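Long-range contact in 2-hydroxyisobutyryl-CoA synthetase (Aquincola tertiaricarbonis, PDB 6HDY), which belongs to the ANL superfamily of AMP-binding enzymes, with a large N-terminal part and a separate C-terminal domain: residues 147-159 with 281-293. Residues are numbered along the deposited sequence; the frame is centred on the assembly and turned at random.
Sequences IANAHARIMWGMG and MSPFMNVAGTEQS. With 3HL ((3S)-3-hydroxybutanoic acid), chain B; 8LQ ([[(2~{R},3~{S},4~{R},5~{R})-5-(6-aminopurin-9-yl)-3,4-bis(oxidanyl)oxolan-2-yl]methoxy-oxidanyl-phosphoryl] (3~{S})-3-oxidanylbutanoate), chain C.
His151 is the hub here: its NE2 accepts a hydrogen bond from the backbone N of Met285 (3.3 Å), a nearly straight approach at 164° but with the donor well out of the ring plane. Met285 also covers one face of the imidazole, its SD 3.9 Å from the ring centroid and its CG making a CH-pi contact; CG2 of Ile147 lies over the opposite face. The ring's CE1 edge points at the face of Phe284 in a T-shaped pair, planes 69° apart. On its other face Phe284 meets either 3HL or 8LQ, whose modelled positions overlap, which makes His151 second shell to the pocket. The imidazole is held at both nitrogens, since ND1 bonds to Gly180 O.

Bent at its last torsion (chi3 71°), Met285 brings CE against Met155 CG, Met158 CE and Ile154 CG2. Ile154 CG2 also presses tightly on Ala288 CB, at 3.5 Å. One water bridges Ile154 O and Gly289 O. A turn later, where the Schellman motif at Gly159 closes the helix, Glu291 N donates to Gly157 O (2.9 Å).

Helix 141-157 thus packs between helix 176-187, touched by Ala148 and Ala152, and the loop carrying strand 287-288, whose sheet partner is strand 297-299.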
ATOM      1  N   ILE A 147     -16.863   0.211  -7.750  1.00 32.92           N
ATOM      2  CA  ILE A 147     -16.389  -0.453  -6.521  1.00 30.00           C
ATOM      3  C   ILE A 147     -16.381   0.532  -5.323  1.00 35.98           C
ATOM      4  O   ILE A 147     -16.842   0.173  -4.240  1.00 35.67           O
ATOM      5  CB  ILE A 147     -14.972  -1.097  -6.749  1.00 29.92           C
ATOM      6  CG1 ILE A 147     -15.040  -2.234  -7.794  1.00 28.91           C
ATOM      7  CG2 ILE A 147     -14.360  -1.583  -5.398  1.00 26.11           C
ATOM      8  CD1 ILE A 147     -13.676  -2.708  -8.407  1.00 28.44           C
ATOM      9  N   ALA A 148     -15.829   1.753  -5.519  1.00 33.92           N
ATOM     10  CA  ALA A 148     -15.749   2.771  -4.466  1.00 33.41           C
ATOM     11  C   ALA A 148     -17.140   3.177  -3.956  1.00 35.83           C
ATOM     12  O   ALA A 148     -17.333   3.314  -2.746  1.00 35.83           O
ATOM     13  CB  ALA A 148     -14.991   3.993  -4.968  1.00 34.48           C
ATOM     14  N   ASN A 149     -18.107   3.320  -4.869  1.00 32.39           N
ATOM     15  CA  ASN A 149     -19.483   3.674  -4.539  1.00 33.83           C
ATOM     16  C   ASN A 149     -20.208   2.555  -3.826  1.00 38.95           C
ATOM     17  O   ASN A 149     -20.840   2.812  -2.792  1.00 40.27           O
ATOM     18  CB  ASN A 149     -20.235   4.131  -5.771  1.00 36.44           C
ATOM     19  CG  ASN A 149     -19.896   5.535  -6.145  1.00 48.56           C
ATOM     20  OD1 ASN A 149     -20.520   6.475  -5.672  1.00 42.55           O
ATOM     21  ND2 ASN A 149     -18.876   5.715  -6.969  1.00 42.14           N
ATOM     22  N   ALA A 150     -20.094   1.309  -4.343  1.00 35.46           N
ATOM     23  CA  ALA A 150     -20.668   0.117  -3.711  1.00 34.15           C
ATOM     24  C   ALA A 150     -20.123  -0.000  -2.311  1.00 36.50           C
ATOM     25  O   ALA A 150     -20.894  -0.201  -1.391  1.00 35.52           O
ATOM     26  CB  ALA A 150     -20.291  -1.125  -4.493  1.00 33.96           C
ATOM     27  N   HIS A 151     -18.795   0.172  -2.127  1.00 32.23           N
ATOM     28  CA  HIS A 151     -18.185   0.012  -0.800  1.00 29.84           C
ATOM     29  C   HIS A 151     -18.558   1.103   0.179  1.00 33.70           C
ATOM     30  O   HIS A 151     -18.752   0.769   1.336  1.00 32.75           O
ATOM     31  CB  HIS A 151     -16.662  -0.154  -0.914  1.00 27.99           C
ATOM     32  CG  HIS A 151     -16.293  -1.523  -1.383  1.00 29.61           C
ATOM     33  ND1 HIS A 151     -15.001  -1.904  -1.486  1.00 29.82           N
ATOM     34  CD2 HIS A 151     -17.084  -2.565  -1.737  1.00 30.33           C
ATOM     35  CE1 HIS A 151     -15.021  -3.161  -1.895  1.00 28.19           C
ATOM     36  NE2 HIS A 151     -16.252  -3.598  -2.051  1.00 28.82           N
ATOM     37  N   ALA A 152     -18.650   2.393  -0.260  1.00 31.40           N
ATOM     38  CA  ALA A 152     -19.082   3.517   0.604  1.00 32.14           C
ATOM     39  C   ALA A 152     -20.494   3.246   1.129  1.00 38.69           C
ATOM     40  O   ALA A 152     -20.774   3.501   2.299  1.00 39.49           O
ATOM     41  CB  ALA A 152     -19.079   4.833  -0.172  1.00 33.41           C
ATOM     42  N   ARG A 153     -21.364   2.712   0.256  1.00 36.63           N
ATOM     43  CA  ARG A 153     -22.750   2.355   0.541  1.00 38.61           C
ATOM     44  C   ARG A 153     -22.874   1.323   1.684  1.00 42.03           C
ATOM     45  O   ARG A 153     -23.609   1.546   2.651  1.00 41.68           O
ATOM     46  CB  ARG A 153     -23.416   1.849  -0.749  1.00 39.08           C
ATOM     47  CG  ARG A 153     -24.709   1.088  -0.546  1.00 35.66           C
ATOM     48  CD  ARG A 153     -25.369   0.853  -1.865  1.00 33.74           C
ATOM     49  NE  ARG A 153     -26.522  -0.031  -1.739  1.00 38.99           N
ATOM     50  CZ  ARG A 153     -27.056  -0.706  -2.748  1.00 50.50           C
ATOM     51  NH1 ARG A 153     -26.563  -0.580  -3.971  1.00 39.07           N
ATOM     52  NH2 ARG A 153     -28.102  -1.492  -2.547  1.00 43.24           N
ATOM     53  N   ILE A 154     -22.127   0.217   1.563  1.00 37.26           N
ATOM     54  CA  ILE A 154     -22.090  -0.893   2.511  1.00 36.03           C
ATOM     55  C   ILE A 154     -21.383  -0.462   3.822  1.00 38.31           C
ATOM     56  O   ILE A 154     -21.780  -0.908   4.885  1.00 37.14           O
ATOM     57  CB  ILE A 154     -21.427  -2.118   1.808  1.00 37.38           C
ATOM     58  CG1 ILE A 154     -22.287  -2.601   0.622  1.00 37.16           C
ATOM     59  CG2 ILE A 154     -21.179  -3.250   2.784  1.00 37.71           C
ATOM     60  CD1 ILE A 154     -21.528  -3.357  -0.449  1.00 41.35           C
ATOM     61  N   MET A 155     -20.344   0.399   3.744  1.00 33.78           N
ATOM     62  CA  MET A 155     -19.643   0.894   4.942  1.00 32.29           C
ATOM     63  C   MET A 155     -20.583   1.822   5.755  1.00 39.21           C
ATOM     64  O   MET A 155     -20.544   1.825   6.982  1.00 39.23           O
ATOM     65  CB  MET A 155     -18.336   1.608   4.550  1.00 32.11           C
ATOM     66  CG  MET A 155     -17.178   0.650   4.293  1.00 32.24           C
ATOM     67  SD  MET A 155     -15.737   1.468   3.537  1.00 32.52           S
ATOM     68  CE  MET A 155     -15.316   2.624   4.813  1.00 28.73           C
ATOM     69  N   TRP A 156     -21.448   2.577   5.053  1.00 36.99           N
ATOM     70  CA  TRP A 156     -22.476   3.420   5.654  1.00 38.20           C
ATOM     71  C   TRP A 156     -23.443   2.482   6.414  1.00 40.80           C
ATOM     72  O   TRP A 156     -23.845   2.796   7.539  1.00 40.74           O
ATOM     73  CB  TRP A 156     -23.211   4.239   4.572  1.00 38.29           C
ATOM     74  CG  TRP A 156     -24.340   5.067   5.113  1.00 42.29           C
ATOM     75  CD1 TRP A 156     -25.560   4.624   5.517  1.00 46.64           C
ATOM     76  CD2 TRP A 156     -24.343   6.484   5.310  1.00 44.42           C
ATOM     77  NE1 TRP A 156     -26.301   5.664   6.014  1.00 48.88           N
ATOM     78  CE2 TRP A 156     -25.590   6.823   5.884  1.00 50.68           C
ATOM     79  CE3 TRP A 156     -23.407   7.503   5.069  1.00 45.70           C
ATOM     80  CZ2 TRP A 156     -25.942   8.141   6.191  1.00 52.33           C
ATOM     81  CZ3 TRP A 156     -23.749   8.809   5.388  1.00 49.86           C
ATOM     82  CH2 TRP A 156     -25.001   9.116   5.954  1.00 52.77           C
ATOM     83  N   GLY A 157     -23.728   1.318   5.825  1.00 36.12           N
ATOM     84  CA  GLY A 157     -24.563   0.281   6.433  1.00 37.71           C
ATOM     85  C   GLY A 157     -24.025  -0.261   7.749  1.00 41.38           C
ATOM     86  O   GLY A 157     -24.791  -0.789   8.569  1.00 42.40           O
ATOM     87  N   MET A 158     -22.694  -0.141   7.954  1.00 35.17           N
ATOM     88  CA  MET A 158     -21.996  -0.556   9.169  1.00 34.03           C
ATOM     89  C   MET A 158     -21.950   0.590  10.195  1.00 41.14           C
ATOM     90  O   MET A 158     -21.362   0.442  11.277  1.00 41.24           O
ATOM     91  CB  MET A 158     -20.584  -1.037   8.846  1.00 33.93           C
ATOM     92  CG  MET A 158     -20.529  -2.151   7.820  1.00 35.64           C
ATOM     93  SD  MET A 158     -18.812  -2.615   7.463  1.00 37.00           S
ATOM     94  CE  MET A 158     -19.071  -4.188   6.543  1.00 32.38           C
ATOM     95  N   GLY A 159     -22.595   1.709   9.860  1.00 38.99           N
ATOM     96  CA  GLY A 159     -22.621   2.895  10.706  1.00 40.35           C
ATOM     97  C   GLY A 159     -21.403   3.792  10.582  1.00 42.89           C
ATOM     98  O   GLY A 159     -21.228   4.694  11.409  1.00 43.09           O
ATOM     99  N   MET A 281     -14.260 -10.867  -7.455  1.00 24.83           N
ATOM    100  CA  MET A 281     -15.594 -10.302  -7.247  1.00 24.75           C
ATOM    101  C   MET A 281     -15.621  -8.897  -6.640  1.00 29.70           C
ATOM    102  O   MET A 281     -16.661  -8.525  -6.092  1.00 29.49           O
ATOM    103  CB  MET A 281     -16.464 -11.269  -6.413  1.00 26.40           C
ATOM    104  CG  MET A 281     -16.709 -12.564  -7.104  1.00 29.79           C
ATOM    105  SD  MET A 281     -17.332 -12.262  -8.768  1.00 37.08           S
ATOM    106  CE  MET A 281     -17.513 -13.730  -9.218  1.00 35.96           C
ATOM    107  N   SER A 282     -14.519  -8.097  -6.749  1.00 26.82           N
ATOM    108  CA  SER A 282     -14.575  -6.714  -6.242  1.00 25.70           C
ATOM    109  C   SER A 282     -15.693  -6.023  -7.026  1.00 31.77           C
ATOM    110  O   SER A 282     -15.765  -6.232  -8.234  1.00 31.62           O
ATOM    111  CB  SER A 282     -13.266  -5.974  -6.441  1.00 26.99           C
ATOM    112  OG  SER A 282     -12.213  -6.654  -5.783  1.00 39.56           O
ATOM    113  N   PRO A 283     -16.640  -5.289  -6.404  1.00 28.49           N
ATOM    114  CA  PRO A 283     -16.766  -4.941  -4.975  1.00 27.38           C
ATOM    115  C   PRO A 283     -17.061  -6.176  -4.100  1.00 31.18           C
ATOM    116  O   PRO A 283     -18.164  -6.720  -4.112  1.00 30.87           O
ATOM    117  CB  PRO A 283     -17.883  -3.875  -4.980  1.00 30.31           C
ATOM    118  CG  PRO A 283     -18.731  -4.215  -6.179  1.00 34.80           C
ATOM    119  CD  PRO A 283     -17.730  -4.695  -7.209  1.00 30.41           C
ATOM    120  N   PHE A 284     -16.036  -6.649  -3.386  1.00 27.60           N
ATOM    121  CA  PHE A 284     -16.075  -7.876  -2.587  1.00 27.23           C
ATOM    122  C   PHE A 284     -16.949  -7.745  -1.335  1.00 32.94           C
ATOM    123  O   PHE A 284     -17.309  -8.766  -0.747  1.00 32.44           O
ATOM    124  CB  PHE A 284     -14.649  -8.356  -2.227  1.00 27.72           C
ATOM    125  CG  PHE A 284     -13.843  -7.314  -1.481  1.00 28.63           C
ATOM    126  CD1 PHE A 284     -14.011  -7.132  -0.108  1.00 31.07           C
ATOM    127  CD2 PHE A 284     -12.941  -6.492  -2.157  1.00 29.48           C
ATOM    128  CE1 PHE A 284     -13.303  -6.147   0.570  1.00 31.56           C
ATOM    129  CE2 PHE A 284     -12.211  -5.531  -1.470  1.00 31.51           C
ATOM    130  CZ  PHE A 284     -12.401  -5.362  -0.111  1.00 29.98           C
ATOM    131  N   MET A 285     -17.291  -6.495  -0.932  1.00 29.20           N
ATOM    132  CA  MET A 285     -18.177  -6.251   0.207  1.00 28.66           C
ATOM    133  C   MET A 285     -19.647  -6.576  -0.173  1.00 34.27           C
ATOM    134  O   MET A 285     -20.533  -6.329   0.628  1.00 35.78           O
ATOM    135  CB  MET A 285     -18.025  -4.796   0.736  1.00 29.84           C
ATOM    136  CG  MET A 285     -16.692  -4.536   1.413  1.00 30.33           C
ATOM    137  SD  MET A 285     -16.465  -2.863   2.089  1.00 32.34           S
ATOM    138  CE  MET A 285     -17.546  -2.926   3.447  1.00 31.59           C
ATOM    139  N   ASN A 286     -19.902  -7.176  -1.366  1.00 31.97           N
ATOM    140  CA  ASN A 286     -21.248  -7.591  -1.833  1.00 32.35           C
ATOM    141  C   ASN A 286     -21.940  -8.577  -0.844  1.00 34.38           C
ATOM    142  O   ASN A 286     -23.142  -8.827  -0.914  1.00 34.05           O
ATOM    143  CB  ASN A 286     -21.166  -8.172  -3.259  1.00 29.38           C
ATOM    144  CG  ASN A 286     -20.492  -9.521  -3.312  1.00 36.66           C
ATOM    145  OD1 ASN A 286     -19.293  -9.634  -3.163  1.00 27.32           O
ATOM    146  ND2 ASN A 286     -21.246 -10.589  -3.468  1.00 33.73           N
ATOM    147  N   VAL A 287     -21.148  -9.155   0.048  1.00 31.09           N
ATOM    148  CA  VAL A 287     -21.605  -9.968   1.176  1.00 31.09           C
ATOM    149  C   VAL A 287     -21.031  -9.248   2.399  1.00 33.97           C
ATOM    150  O   VAL A 287     -19.807  -9.032   2.463  1.00 32.46           O
ATOM    151  CB  VAL A 287     -21.312 -11.497   1.126  1.00 33.41           C
ATOM    152  CG1 VAL A 287     -22.135 -12.181   0.040  1.00 33.61           C
ATOM    153  CG2 VAL A 287     -19.824 -11.795   0.966  1.00 31.66           C
ATOM    154  N   ALA A 288     -21.922  -8.716   3.254  1.00 30.01           N
ATOM    155  CA  ALA A 288     -21.523  -7.915   4.418  1.00 29.11           C
ATOM    156  C   ALA A 288     -22.618  -7.742   5.437  1.00 34.30           C
ATOM    157  O   ALA A 288     -23.765  -7.454   5.081  1.00 35.55           O
ATOM    158  CB  ALA A 288     -21.028  -6.526   3.979  1.00 28.49           C
ATOM    159  N   GLY A 289     -22.225  -7.796   6.700  1.00 31.70           N
ATOM    160  CA  GLY A 289     -23.124  -7.525   7.818  1.00 34.07           C
ATOM    161  C   GLY A 289     -23.401  -6.035   7.953  1.00 38.74           C
ATOM    162  O   GLY A 289     -22.674  -5.193   7.392  1.00 34.96           O
ATOM    163  N   THR A 290     -24.501  -5.693   8.643  1.00 38.80           N
ATOM    164  CA  THR A 290     -24.876  -4.280   8.835  1.00 39.16           C
ATOM    165  C   THR A 290     -24.871  -3.947  10.338  1.00 44.56           C
ATOM    166  O   THR A 290     -24.721  -4.847  11.148  1.00 43.69           O
ATOM    167  CB  THR A 290     -26.184  -3.946   8.107  1.00 39.12           C
ATOM    168  OG1 THR A 290     -27.263  -4.550   8.808  1.00 39.85           O
ATOM    169  CG2 THR A 290     -26.198  -4.394   6.655  1.00 30.77           C
ATOM    170  N   GLU A 291     -24.981  -2.665  10.713  1.00 43.59           N
ATOM    171  CA  GLU A 291     -24.987  -2.273  12.124  1.00 44.18           C
ATOM    172  C   GLU A 291     -26.038  -3.028  12.969  1.00 48.12           C
ATOM    173  O   GLU A 291     -25.713  -3.443  14.082  1.00 47.17           O
ATOM    174  CB  GLU A 291     -25.116  -0.758  12.303  1.00 46.02           C
ATOM    175  CG  GLU A 291     -24.892  -0.320  13.746  1.00 51.15           C
ATOM    176  CD  GLU A 291     -24.935   1.169  14.003  1.00 64.62           C
ATOM    177  OE1 GLU A 291     -25.208   1.938  13.054  1.00 41.75           O
ATOM    178  OE2 GLU A 291     -24.674   1.569  15.160  1.00 58.35           O
ATOM    179  N   GLN A 292     -27.253  -3.242  12.421  1.00 44.97           N
ATOM    180  CA  GLN A 292     -28.342  -3.950  13.100  1.00 46.48           C
ATOM    181  C   GLN A 292     -28.316  -5.453  12.823  1.00 49.95           C
ATOM    182  O   GLN A 292     -28.500  -6.228  13.758  1.00 52.23           O
ATOM    183  CB  GLN A 292     -29.727  -3.336  12.809  1.00 49.85           C
ATOM    184  CG  GLN A 292     -29.853  -1.819  13.126  1.00 51.44           C
ATOM    185  CD  GLN A 292     -29.210  -0.918  12.071  1.00 60.74           C
ATOM    186  OE1 GLN A 292     -29.006  -1.307  10.917  1.00 49.85           O
ATOM    187  NE2 GLN A 292     -28.824   0.294  12.452  1.00 50.25           N
ATOM    188  N   SER A 293     -28.074  -5.878  11.564  1.00 43.21           N
ATOM    189  CA  SER A 293     -27.940  -7.297  11.205  1.00 41.28           C
ATOM    190  C   SER A 293     -26.440  -7.560  11.319  1.00 44.35           C
ATOM    191  O   SER A 293     -25.749  -7.728  10.304  1.00 42.35           O
ATOM    192  CB  SER A 293     -28.435  -7.527   9.778  1.00 42.49           C
ATOM    193  OG  SER A 293     -29.712  -6.938   9.590  1.00 45.91           O
TER
HETATM  194  CA  3HL B 501     -10.681 -11.171  -0.353  0.50 32.78           C
HETATM  195  CB  3HL B 501     -10.381 -10.369  -1.640  0.50 30.99           C
HETATM  196  OG1 3HL B 501     -11.277  -9.283  -1.853  0.50 33.96           O
HETATM  197  CG2 3HL B 501      -9.000  -9.787  -1.624  0.50 26.64           C
HETATM  198  C   3HL B 501     -11.844 -10.526   0.360  0.50 31.86           C
HETATM  199  OA  3HL B 501     -11.703  -9.409   0.839  0.50 33.11           O
HETATM  200  OB  3HL B 501     -13.033 -11.170   0.241  0.50 31.99           O
HETATM  201  N9  8LQ C 502     -12.797 -15.314   2.465  1.00 38.02           N
HETATM  202  C8  8LQ C 502     -12.769 -14.013   2.132  1.00 39.25           C
HETATM  203  N7  8LQ C 502     -13.578 -13.346   2.948  1.00 39.26           N
HETATM  204  C5  8LQ C 502     -14.137 -14.237   3.784  1.00 39.51           C
HETATM  205  C6  8LQ C 502     -14.980 -14.123   4.834  1.00 36.41           C
HETATM  206  N6  8LQ C 502     -15.448 -12.922   5.137  1.00 30.16           N
HETATM  207  N1  8LQ C 502     -15.379 -15.195   5.545  1.00 38.77           N
HETATM  208  C2  8LQ C 502     -14.893 -16.468   5.237  1.00 35.87           C
HETATM  209  N3  8LQ C 502     -13.973 -16.553   4.203  1.00 36.00           N
HETATM  210  C4  8LQ C 502     -13.642 -15.455   3.483  1.00 38.60           C
HETATM  211  CAA 8LQ C 502     -10.381  -9.275  -1.357  0.50 17.86           C
HETATM  212  CAZ 8LQ C 502     -11.210  -9.714  -0.121  0.50 21.54           C
HETATM  213  OAE 8LQ C 502     -10.439  -9.529   1.063  0.50 17.92           O
HETATM  214  CAL 8LQ C 502     -11.645 -11.191  -0.197  0.50 28.86           C
HETATM  215  CAS 8LQ C 502     -10.430 -12.108  -0.386  0.50 38.33           C
HETATM  216  OAC 8LQ C 502      -9.715 -12.385   0.572  0.50 40.65           O
HETATM  217  OAQ 8LQ C 502     -10.182 -12.497  -1.689  1.00 43.29           O
HETATM  218  PBC 8LQ C 502      -9.160 -13.668  -2.069  1.00 41.42           P
HETATM  219  OAH 8LQ C 502      -7.741 -13.126  -1.603  1.00 41.96           O
HETATM  220  OAD 8LQ C 502      -9.192 -14.034  -3.496  1.00 50.88           O
HETATM  221  O5' 8LQ C 502      -9.627 -14.893  -1.188  1.00 37.90           O
HETATM  222  C5' 8LQ C 502     -10.998 -15.272  -1.295  1.00 34.53           C
HETATM  223  C4' 8LQ C 502     -11.275 -16.426  -0.366  1.00 32.16           C
HETATM  224  O4' 8LQ C 502     -10.981 -16.026   0.999  1.00 31.98           O
HETATM  225  C3' 8LQ C 502     -12.723 -16.673  -0.401  1.00 32.79           C
HETATM  226  O3' 8LQ C 502     -13.057 -17.560  -1.506  1.00 32.30           O
HETATM  227  C2' 8LQ C 502     -12.939 -17.324   0.966  1.00 34.30           C
HETATM  228  O2' 8LQ C 502     -12.441 -18.721   0.988  1.00 35.31           O
HETATM  229  C1' 8LQ C 502     -12.059 -16.460   1.840  1.00 31.59           C
HETATM  230  O   HOH W   1     -23.383  -2.844   5.981  1.00 39.22           O
HETATM  231  O   HOH W   2     -27.386  -0.432   8.933  1.00 38.27           O